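Split-Soret cytochrome c (Desulfovibrio desulfuricans, PDB 1H21) is a homodimeric diheme electron-transport cytochrome that may take part in sulfate reduction and binds one iron-sulfur cluster per subunit, probably [2Fe-2S]. Local coordinates at residues R102-P107 with N187-Q192; V109-R114 with A183-T188. All coordinates share one frame; numbering follows the deposited sequence.

Overall arrangement
Both contacts join helix 102-118 to helix 165-192, and they lie about 8 Å apart, centre to centre. Contact 1 pairs R102-P107 with N187-Q192. Contact 2 pairs V109-R114 with A183-T188, so N187 and T188 belong to both. The earlier part of helix 102-118 meets the end of helix 165-192, while the later part meets residues a little upstream. Contact 2 is buried, its centre about 10 Å from the centre of the chain, whereas contact 1 is partly buried at about 16 Å. The two helices are thus joined by a polar bridge and by apolar packing. Helix 102-118 also touches the second subunit near both contacts, so the pairing adjoins the dimer interface.

Contact 1: residues R102-P107 with N187-Q192; sequences RKEVHP and NTKIDQ
K189 and E104 form a salt bridge between two helices. K189 NZ donates to E104 OE2 over 2.7 Å. It comes to the anti side of the carboxylate oxygen, 25° out of the carboxylate plane. The two side chains cross at about a right angle. K189 NZ also lies 3.6 Å from E104 CG. CE of K189 follows behind it, 3.3 Å from E104 OE2.

A water adds a second link. It accepts from K189 NZ at 2.6 Å and donates to the backbone E104 O at 2.8 Å. The lysine thus reaches both the side chain and, through the water, the main chain of one residue. Two more partners meet the amine directly: G193 O, just past the end of helix 165-192, accepts from NZ, and W100 makes a cation-pi contact.

The helices are not close here: the nearest CA atoms, of E104 and K189, are 9.2 Å apart. K189 spans much of this gap. Its CG is anti to the backbone N (chi1 173°), the chain bends at chi2, and from there it runs extended to NZ.

In the next shell, V105 packs on W100. Elsewhere on helix 102-118, R102 makes a salt bridge to E73 of the second subunit, and H106 ND1 is hydrogen-bonded to S80 OG of that subunit.

K189 NZ therefore has three hydrogen-bond acceptors, a carboxylate, a carbonyl and a water, besides an aromatic ring. This set matches the three protons of an ammonium group. The buried lysine is probably charged, and the C-terminal end of its helix would favour that charge further.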
# COMPACT_ATOMS: atom_id res chain seq x y z
N ARG A 102 -14.32 5.45 -6.44
CA ARG A 102 -13.34 6.53 -6.26
C ARG A 102 -13.88 7.83 -5.64
O ARG A 102 -13.51 8.15 -4.51
CB ARG A 102 -12.74 6.78 -7.64
CG ARG A 102 -11.60 7.69 -7.77
CD ARG A 102 -10.86 7.37 -9.06
NE ARG A 102 -11.36 8.01 -10.28
CZ ARG A 102 -11.83 7.34 -11.35
NH1 ARG A 102 -11.90 6.02 -11.33
NH2 ARG A 102 -12.18 7.99 -12.46
N LYS A 103 -14.76 8.55 -6.34
CA LYS A 103 -15.29 9.82 -5.81
C LYS A 103 -15.84 9.72 -4.38
O LYS A 103 -15.59 10.60 -3.55
CB LYS A 103 -16.40 10.38 -6.72
CG LYS A 103 -15.90 11.11 -7.97
N GLU A 104 -16.59 8.66 -4.12
CA GLU A 104 -17.19 8.46 -2.81
C GLU A 104 -16.25 7.95 -1.74
O GLU A 104 -16.43 8.27 -0.56
CB GLU A 104 -18.39 7.51 -2.90
CG GLU A 104 -19.67 8.11 -3.47
CD GLU A 104 -20.84 7.14 -3.39
OE1 GLU A 104 -21.03 6.35 -4.34
OE2 GLU A 104 -21.56 7.17 -2.36
N VAL A 105 -15.28 7.12 -2.12
CA VAL A 105 -14.34 6.57 -1.16
C VAL A 105 -13.30 7.58 -0.65
O VAL A 105 -12.88 7.53 0.51
CB VAL A 105 -13.66 5.30 -1.71
CG1 VAL A 105 -12.65 4.74 -0.71
CG2 VAL A 105 -14.72 4.24 -2.01
N HIS A 106 -12.97 8.56 -1.48
CA HIS A 106 -11.99 9.58 -1.12
C HIS A 106 -12.17 10.18 0.28
O HIS A 106 -11.27 10.06 1.11
CB HIS A 106 -11.93 10.69 -2.18
CG HIS A 106 -10.73 11.58 -2.04
ND1 HIS A 106 -9.50 11.11 -1.62
CD2 HIS A 106 -10.55 12.90 -2.29
CE1 HIS A 106 -8.62 12.09 -1.62
NE2 HIS A 106 -9.24 13.19 -2.02
N PRO A 107 -13.32 10.82 0.58
CA PRO A 107 -13.45 11.39 1.93
C PRO A 107 -13.41 10.35 3.04
O PRO A 107 -12.97 10.66 4.15
CB PRO A 107 -14.78 12.15 1.86
CG PRO A 107 -15.59 11.35 0.88
CD PRO A 107 -14.55 11.09 -0.21
N ASN A 187 -20.21 2.54 8.76
CA ASN A 187 -21.54 2.77 9.32
C ASN A 187 -22.03 4.16 8.95
O ASN A 187 -23.11 4.32 8.36
CB ASN A 187 -21.52 2.64 10.84
CG ASN A 187 -21.42 1.21 11.30
OD1 ASN A 187 -21.68 0.27 10.54
ND2 ASN A 187 -21.07 1.03 12.57
N THR A 188 -21.22 5.17 9.24
CA THR A 188 -21.59 6.53 8.92
C THR A 188 -21.86 6.72 7.42
O THR A 188 -22.77 7.45 7.05
CB THR A 188 -20.54 7.51 9.48
OG1 THR A 188 -20.38 7.25 10.88
CG2 THR A 188 -20.95 8.98 9.29
N LYS A 189 -21.11 6.03 6.57
CA LYS A 189 -21.31 6.14 5.12
C LYS A 189 -22.68 5.57 4.71
O LYS A 189 -23.43 6.17 3.92
CB LYS A 189 -20.19 5.39 4.36
CG LYS A 189 -20.37 5.29 2.84
CD LYS A 189 -20.49 6.67 2.20
CE LYS A 189 -20.55 6.56 0.70
NZ LYS A 189 -20.64 7.88 0.03
N ILE A 190 -23.00 4.40 5.25
CA ILE A 190 -24.26 3.77 4.97
C ILE A 190 -25.40 4.71 5.37
O ILE A 190 -26.40 4.81 4.64
CB ILE A 190 -24.41 2.42 5.73
CG1 ILE A 190 -23.36 1.40 5.25
CG2 ILE A 190 -25.79 1.85 5.50
CD1 ILE A 190 -23.47 -0.01 5.87
N ASP A 191 -25.24 5.40 6.51
CA ASP A 191 -26.26 6.36 7.01
C ASP A 191 -26.37 7.64 6.21
O ASP A 191 -27.46 7.99 5.75
CB ASP A 191 -26.00 6.73 8.47
CG ASP A 191 -26.30 5.59 9.44
OD1 ASP A 191 -27.10 4.67 9.10
OD2 ASP A 191 -25.72 5.61 10.56
N GLN A 192 -25.26 8.32 6.03
CA GLN A 192 -25.26 9.59 5.30
C GLN A 192 -25.26 9.50 3.77
O GLN A 192 -25.20 10.54 3.11
CB GLN A 192 -24.13 10.48 5.79
CG GLN A 192 -24.20 10.80 7.26
CD GLN A 192 -22.97 11.57 7.77
OE1 GLN A 192 -21.99 11.80 7.03
NE2 GLN A 192 -23.03 11.96 9.04
O HOH W 1 -18.64 9.51 0.52

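Contact 2: residues V109-R114 with A183-T188; sequences VNELFR and AEIINT
The E111 carboxylate is gripped from two quarters while its CG meets I185 CD1. OE1 accepts a hydrogen bond from T199 N, and OE2 makes a salt bridge to K181 NZ. The contact is helix-helix packing, in which one isoleucine of helix 165-192 meets two neighbouring residues of helix 102-118. E111 and I185 run past each other in opposite directions. The closest approach is made by the aliphatic part of the glutamate: E111 CG is 3.7 Å from I185 CD1. E111 OE2 lies a little farther off, near I185 CG1. The outside partners fix the buried acid end while CG serves the apolar contact.

I185 CG1 is anti to the carbonyl carbon (chi1 -65°), and an extended chi2 carries CD1 across to the other helix. L112 and I185 cross at about a right angle, and I185 CD1 sits 3.6 Å from L112 CB. I185 CD1 is also 3.7 Å from L112 N, so it touches the backbone as well.

E184, the residue before I185, has a carbonyl that accepts two bonds. The helical bond from T188 N to E184 O is 2.9 Å. T188 OG1 also reaches E184 O at 2.9 Å, with a C=O...donor angle of 145°. The two donors come from opposite faces of the carbonyl plane. This is the familiar back-bond of a helical threonine to the carbonyl four residues earlier.

Other residues of 109-114 reach the second subunit: N110 OD1 is hydrogen-bonded to W82 NE1 there, and F113 meets the same tryptophan edge-to-face (T-shaped). The L112 side chain is about 10 Å from that of C86, a probable iron-sulfur cluster ligand. Within the helix, V109 CG1 rests over the centre of the F113 ring, 3.5 Å above its plane.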
# COMPACT_ATOMS: atom_id res chain seq x y z
N VAL A 109 -11.50 7.51 3.12
CA VAL A 109 -10.10 7.20 3.36
C VAL A 109 -9.40 8.42 3.97
O VAL A 109 -8.49 8.27 4.80
CB VAL A 109 -9.40 6.78 2.04
CG1 VAL A 109 -7.89 6.65 2.22
CG2 VAL A 109 -10.00 5.49 1.55
N ASN A 110 -9.83 9.62 3.59
CA ASN A 110 -9.22 10.83 4.14
C ASN A 110 -9.42 10.88 5.64
O ASN A 110 -8.51 11.25 6.38
CB ASN A 110 -9.82 12.09 3.50
CG ASN A 110 -9.25 12.37 2.12
OD1 ASN A 110 -8.28 11.75 1.69
ND2 ASN A 110 -9.84 13.33 1.43
N GLU A 111 -10.62 10.50 6.09
CA GLU A 111 -10.92 10.51 7.51
C GLU A 111 -10.13 9.41 8.22
O GLU A 111 -9.51 9.64 9.27
CB GLU A 111 -12.43 10.33 7.76
CG GLU A 111 -12.74 9.80 9.15
CD GLU A 111 -14.00 10.36 9.75
OE1 GLU A 111 -14.61 11.27 9.16
OE2 GLU A 111 -14.37 9.87 10.85
N LEU A 112 -10.15 8.21 7.66
CA LEU A 112 -9.42 7.09 8.23
C LEU A 112 -7.93 7.41 8.35
O LEU A 112 -7.35 7.26 9.43
CB LEU A 112 -9.65 5.84 7.37
CG LEU A 112 -8.96 4.58 7.83
CD1 LEU A 112 -9.39 4.25 9.26
CD2 LEU A 112 -9.30 3.46 6.84
N PHE A 113 -7.33 7.90 7.27
CA PHE A 113 -5.90 8.25 7.24
C PHE A 113 -5.49 9.47 8.09
O PHE A 113 -4.50 9.40 8.81
CB PHE A 113 -5.41 8.40 5.79
CG PHE A 113 -5.26 7.09 5.04
CD1 PHE A 113 -5.85 5.92 5.52
CD2 PHE A 113 -4.54 7.04 3.86
CE1 PHE A 113 -5.73 4.72 4.83
CE2 PHE A 113 -4.41 5.84 3.16
CZ PHE A 113 -5.01 4.68 3.65
N ARG A 114 -6.24 10.58 8.02
CA ARG A 114 -5.93 11.78 8.82
C ARG A 114 -6.09 11.46 10.31
O ARG A 114 -5.31 11.92 11.16
CB ARG A 114 -6.86 12.93 8.44
CG ARG A 114 -6.57 13.49 7.07
CD ARG A 114 -7.58 14.51 6.62
NE ARG A 114 -7.36 14.85 5.21
CZ ARG A 114 -8.24 15.48 4.43
NH1 ARG A 114 -9.43 15.86 4.88
NH2 ARG A 114 -7.90 15.75 3.17
N ALA A 183 -14.73 0.70 10.70
CA ALA A 183 -16.08 0.20 10.92
C ALA A 183 -17.00 1.40 11.13
O ALA A 183 -18.00 1.55 10.43
CB ALA A 183 -16.13 -0.75 12.11
N GLU A 184 -16.62 2.32 12.02
CA GLU A 184 -17.44 3.50 12.27
C GLU A 184 -17.67 4.31 11.01
O GLU A 184 -18.77 4.81 10.77
CB GLU A 184 -16.82 4.38 13.32
CG GLU A 184 -16.69 3.72 14.68
CD GLU A 184 -16.37 4.73 15.76
OE1 GLU A 184 -15.75 5.77 15.45
OE2 GLU A 184 -16.77 4.49 16.92
N ILE A 185 -16.64 4.45 10.21
CA ILE A 185 -16.73 5.20 8.97
C ILE A 185 -17.71 4.50 8.01
O ILE A 185 -18.53 5.15 7.35
CB ILE A 185 -15.34 5.31 8.30
CG1 ILE A 185 -14.42 6.14 9.18
CG2 ILE A 185 -15.45 5.96 6.92
CD1 ILE A 185 -12.97 6.10 8.76
N ILE A 186 -17.61 3.17 7.92
CA ILE A 186 -18.51 2.45 7.03
C ILE A 186 -19.95 2.71 7.47
O ILE A 186 -20.78 3.12 6.65
CB ILE A 186 -18.22 0.93 7.01
CG1 ILE A 186 -16.96 0.64 6.18
CG2 ILE A 186 -19.43 0.15 6.46
CD1 ILE A 186 -16.37 -0.76 6.39
N ASN A 187 -20.21 2.54 8.76
CA ASN A 187 -21.54 2.77 9.32
C ASN A 187 -22.03 4.16 8.95
O ASN A 187 -23.11 4.32 8.36
CB ASN A 187 -21.52 2.64 10.84
CG ASN A 187 -21.42 1.21 11.30
OD1 ASN A 187 -21.68 0.27 10.54
ND2 ASN A 187 -21.07 1.03 12.57
N THR A 188 -21.22 5.17 9.24
CA THR A 188 -21.59 6.53 8.92
C THR A 188 -21.86 6.72 7.42
O THR A 188 -22.77 7.45 7.05
CB THR A 188 -20.54 7.51 9.48
OG1 THR A 188 -20.38 7.25 10.88
CG2 THR A 188 -20.95 8.98 9.29